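Putative xanthine dehydrogenase YAGS fad-binding subunit (Escherichia coli, PDB 5G5G) probably oxidises aldehydes as the molybdenum-cofactor-binding catalytic subunit of a heterotrimeric periplasmic aldehyde oxidase of the xanthine oxidase family. Local coordinates at residues M632-V644 with R713-L725. Numbering follows the deposited sequence.
Sequences MGMGAALMEELAV and RVRDYPITLDKLL. With GOL (glycerol), chain B.
Pro718, whose peptide bond to Tyr717 is cis, packs its CB and CG against the backbone just after helix 619-638: CB lies 3.5 Å from Met639 N, and CG lies 3.6 Å from Glu640 O. Beside it, Ile719 N gives a nearly straight hydrogen bond to Ala637 O (2.8 Å, 179° at the hydrogen), so a carbonyl of the last helical turn is used by the loop. The Tyr717 ring brings its CD2 edge to this same oxygen, while its hydroxyl bonds to Met359 O. At Thr720, CG2 approaches Leu638 O to 3.4 Å, and one water donates to both Leu638 O and Ile719 O, bridging the two backbones. In Glu641 the chain leaves opposite the backbone N (chi1 164°) and stays extended, which carries OE1 past Pro718 CD at 3.4 Å. A glycerol, probably from the crystallisation liquor, spans both segments: its O1 donates to Glu641 OE1 and accepts from Lys723 NZ, each at 2.7 Å, and its O3 donates to Glu641 OE2. Lys723, fully stretched, also donates to Pro718 O, 19° from the carbonyl plane, and to Asp716 O from above its plane; in the conformer given for Asp716, OD2 adds a salt bridge whose hydrogen bond is weak. A methionine in its place would probably leave both carbonyls without this donor and the Asp716 carboxylate without this countercharge. Helix 698-710 backs Tyr717 and Ile719. The contact joins the C-terminal end of helix 619-638, in the molybdopterin-binding region, to a cis-proline loop with an inverse gamma turn centred on Ile719.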
# COMPACT_ATOMS: atom_id res chain seq x y z
N MET C 632 -0.02 -6.12 6.89
CA MET C 632 1.25 -5.49 6.54
C MET C 632 2.44 -6.45 6.76
O MET C 632 3.41 -6.46 5.99
CB MET C 632 1.39 -4.20 7.35
CG MET C 632 2.53 -3.34 6.94
SD MET C 632 2.32 -1.69 7.72
CE MET C 632 1.12 -0.92 6.70
N GLY C 633 2.33 -7.31 7.76
CA GLY C 633 3.30 -8.37 7.98
C GLY C 633 3.30 -9.44 6.91
O GLY C 633 4.34 -10.03 6.58
N MET C 634 2.12 -9.77 6.40
CA MET C 634 2.03 -10.66 5.23
C MET C 634 2.81 -10.03 4.07
O MET C 634 3.54 -10.73 3.34
CB MET C 634 0.59 -10.94 4.82
CG MET C 634 0.46 -12.15 3.90
SD MET C 634 -1.12 -12.31 3.07
CE MET C 634 -2.22 -12.40 4.46
N GLY C 635 2.63 -8.72 3.88
CA GLY C 635 3.38 -8.01 2.83
C GLY C 635 4.89 -8.18 2.95
O GLY C 635 5.60 -8.58 2.01
N ALA C 636 5.36 -7.87 4.14
CA ALA C 636 6.75 -7.95 4.48
C ALA C 636 7.29 -9.34 4.31
O ALA C 636 8.44 -9.50 3.86
CB ALA C 636 7.00 -7.43 5.89
N ALA C 637 6.48 -10.34 4.63
CA ALA C 637 6.96 -11.71 4.56
C ALA C 637 7.05 -12.22 3.12
O ALA C 637 7.95 -13.04 2.82
CB ALA C 637 6.09 -12.65 5.39
N LEU C 638 6.07 -11.84 2.27
CA LEU C 638 5.83 -12.53 1.03
C LEU C 638 6.00 -11.80 -0.27
O LEU C 638 6.11 -12.44 -1.32
CB LEU C 638 4.44 -13.15 1.05
CG LEU C 638 4.22 -14.17 2.15
CD1 LEU C 638 2.85 -14.77 2.11
CD2 LEU C 638 5.23 -15.31 2.08
N MET C 639 6.02 -10.48 -0.22
CA MET C 639 5.97 -9.71 -1.49
C MET C 639 6.64 -8.36 -1.50
O MET C 639 7.05 -7.92 -2.59
CB MET C 639 4.50 -9.60 -1.95
CG MET C 639 3.60 -8.89 -0.96
SD MET C 639 1.85 -8.83 -1.42
CE MET C 639 1.28 -10.45 -0.97
N GLU C 640 6.78 -7.67 -0.37
CA GLU C 640 7.27 -6.29 -0.35
C GLU C 640 8.78 -6.18 -0.41
O GLU C 640 9.53 -6.81 0.37
CB GLU C 640 6.80 -5.61 0.93
CG GLU C 640 5.37 -5.25 0.92
CD GLU C 640 4.87 -4.51 2.14
OE1 GLU C 640 5.53 -3.53 2.62
OE2 GLU C 640 3.75 -4.84 2.61
N GLU C 641 9.28 -5.46 -1.40
CA GLU C 641 10.69 -5.13 -1.46
C GLU C 641 10.89 -3.93 -2.40
O GLU C 641 10.44 -3.96 -3.53
CB GLU C 641 11.50 -6.32 -1.99
CG GLU C 641 12.90 -5.96 -2.45
CD GLU C 641 13.81 -7.16 -2.67
OE1 GLU C 641 13.32 -8.32 -2.72
OE2 GLU C 641 15.04 -6.93 -2.80
N LEU C 642 11.61 -2.92 -1.92
CA LEU C 642 12.11 -1.88 -2.84
C LEU C 642 13.39 -2.44 -3.46
O LEU C 642 14.41 -2.57 -2.79
CB LEU C 642 12.43 -0.58 -2.11
CG LEU C 642 11.22 0.22 -1.59
CD1 LEU C 642 11.63 1.30 -0.58
CD2 LEU C 642 10.45 0.86 -2.73
N ALA C 643 13.34 -2.72 -4.75
CA ALA C 643 14.47 -3.20 -5.51
C ALA C 643 15.49 -2.10 -5.70
O ALA C 643 15.23 -1.13 -6.40
CB ALA C 643 14.00 -3.71 -6.84
N VAL C 644 16.69 -2.29 -5.14
CA VAL C 644 17.76 -1.34 -5.30
C VAL C 644 18.54 -1.59 -6.58
O VAL C 644 19.02 -2.72 -6.83
CB VAL C 644 18.74 -1.42 -4.12
CG1 VAL C 644 19.96 -0.53 -4.36
CG2 VAL C 644 18.03 -1.02 -2.83
N ARG C 713 14.35 -23.38 4.60
CA ARG C 713 14.57 -22.13 5.33
C ARG C 713 14.98 -21.04 4.37
O ARG C 713 15.87 -21.25 3.53
CB ARG C 713 15.69 -22.27 6.34
CG ARG C 713 15.38 -23.19 7.47
CD ARG C 713 14.51 -22.52 8.50
NE ARG C 713 14.36 -23.43 9.63
CZ ARG C 713 13.50 -23.25 10.62
NH1 ARG C 713 12.67 -22.23 10.64
NH2 ARG C 713 13.46 -24.14 11.60
N VAL C 714 14.30 -19.91 4.41
CA VAL C 714 14.69 -18.78 3.60
C VAL C 714 14.96 -17.63 4.57
O VAL C 714 14.06 -17.20 5.33
CB VAL C 714 13.57 -18.39 2.62
CG1 VAL C 714 13.97 -17.15 1.81
CG2 VAL C 714 13.23 -19.58 1.74
N ARG C 715 16.17 -17.10 4.52
CA ARG C 715 16.58 -16.09 5.51
C ARG C 715 16.72 -14.69 4.95
O ARG C 715 17.07 -13.77 5.67
CB ARG C 715 17.89 -16.56 6.17
CG ARG C 715 17.82 -17.95 6.76
CD ARG C 715 19.06 -18.26 7.57
NE ARG C 715 18.95 -19.58 8.14
CZ ARG C 715 19.22 -20.71 7.49
NH1 ARG C 715 19.71 -20.70 6.25
NH2 ARG C 715 19.08 -21.87 8.12
N ASP C 716 16.47 -14.54 3.65
CA ASP C 716 16.45 -13.25 2.96
C ASP C 716 15.01 -12.97 2.52
O ASP C 716 14.46 -13.63 1.64
CB ASP C 716 17.45 -13.17 1.79
CG ASP C 716 17.18 -14.19 0.71
OD1 ASP C 716 17.16 -15.38 1.05
OD2 ASP C 716 17.00 -13.79 -0.48
N TYR C 717 14.37 -12.04 3.20
CA TYR C 717 12.97 -11.70 2.89
C TYR C 717 12.91 -10.79 1.65
O TYR C 717 13.90 -10.11 1.35
CB TYR C 717 12.39 -10.95 4.04
CG TYR C 717 12.07 -11.72 5.28
CD1 TYR C 717 13.02 -11.86 6.32
CD2 TYR C 717 10.82 -12.23 5.47
CE1 TYR C 717 12.69 -12.53 7.52
CE2 TYR C 717 10.46 -12.84 6.66
CZ TYR C 717 11.39 -12.99 7.68
OH TYR C 717 10.96 -13.57 8.84
N PRO C 718 11.78 -10.75 0.92
CA PRO C 718 10.59 -11.57 1.14
C PRO C 718 10.76 -12.98 0.60
O PRO C 718 11.64 -13.24 -0.26
CB PRO C 718 9.50 -10.80 0.34
CG PRO C 718 10.27 -10.15 -0.77
CD PRO C 718 11.62 -9.82 -0.24
N ILE C 719 9.91 -13.88 1.07
CA ILE C 719 9.98 -15.27 0.72
C ILE C 719 9.08 -15.54 -0.49
O ILE C 719 7.91 -15.93 -0.37
CB ILE C 719 9.65 -16.15 1.92
CG1 ILE C 719 10.58 -15.82 3.11
CG2 ILE C 719 9.85 -17.62 1.56
CD1 ILE C 719 10.20 -16.49 4.41
N THR C 720 9.68 -15.34 -1.65
CA THR C 720 9.03 -15.50 -2.91
C THR C 720 9.36 -16.83 -3.52
O THR C 720 10.28 -17.57 -3.08
CB THR C 720 9.42 -14.32 -3.83
OG1 THR C 720 10.85 -14.25 -3.94
CG2 THR C 720 8.84 -13.07 -3.31
N LEU C 721 8.57 -17.24 -4.50
CA LEU C 721 8.62 -18.61 -4.98
C LEU C 721 10.00 -18.98 -5.59
O LEU C 721 10.44 -20.14 -5.55
CB LEU C 721 7.52 -18.86 -6.00
CG LEU C 721 7.58 -18.11 -7.35
CD1 LEU C 721 8.45 -18.76 -8.42
CD2 LEU C 721 6.16 -17.89 -7.91
N ASP C 722 10.67 -17.98 -6.17
CA ASP C 722 11.99 -18.23 -6.74
C ASP C 722 13.03 -18.62 -5.68
O ASP C 722 14.04 -19.21 -6.04
CB ASP C 722 12.47 -17.05 -7.57
CG ASP C 722 12.34 -15.75 -6.84
OD1 ASP C 722 11.32 -15.45 -6.18
OD2 ASP C 722 13.30 -14.97 -6.96
N LYS C 723 12.74 -18.38 -4.41
CA LYS C 723 13.62 -18.82 -3.33
C LYS C 723 13.30 -20.24 -2.84
O LYS C 723 14.05 -20.84 -2.02
CB LYS C 723 13.51 -17.81 -2.19
CG LYS C 723 14.03 -16.46 -2.61
CD LYS C 723 13.90 -15.40 -1.52
CE LYS C 723 14.39 -14.09 -2.12
NZ LYS C 723 14.30 -12.91 -1.26
N LEU C 724 12.21 -20.81 -3.35
CA LEU C 724 11.74 -22.14 -2.96
C LEU C 724 11.81 -23.16 -4.06
O LEU C 724 12.02 -24.37 -3.80
CB LEU C 724 10.27 -22.04 -2.52
CG LEU C 724 9.88 -21.07 -1.41
CD1 LEU C 724 8.38 -21.09 -1.11
CD2 LEU C 724 10.63 -21.43 -0.14
N LEU C 725 11.64 -22.70 -5.30
CA LEU C 725 11.28 -23.58 -6.43
C LEU C 725 12.18 -24.82 -6.59
O LEU C 725 11.71 -25.95 -6.75
CB LEU C 725 11.30 -22.72 -7.71
CG LEU C 725 10.55 -23.20 -8.94
CD1 LEU C 725 9.08 -23.39 -8.64
CD2 LEU C 725 10.71 -22.13 -10.01
C1 GOL B . 15.69 -9.89 -1.17
O1 GOL B . 14.91 -10.46 -2.24
C2 GOL B . 17.21 -9.86 -1.38
O2 GOL B . 17.71 -11.17 -1.74
C3 GOL B . 17.63 -8.77 -2.39
O3 GOL B . 16.84 -8.84 -3.59
O HOH W 1 5.62 -15.21 -1.56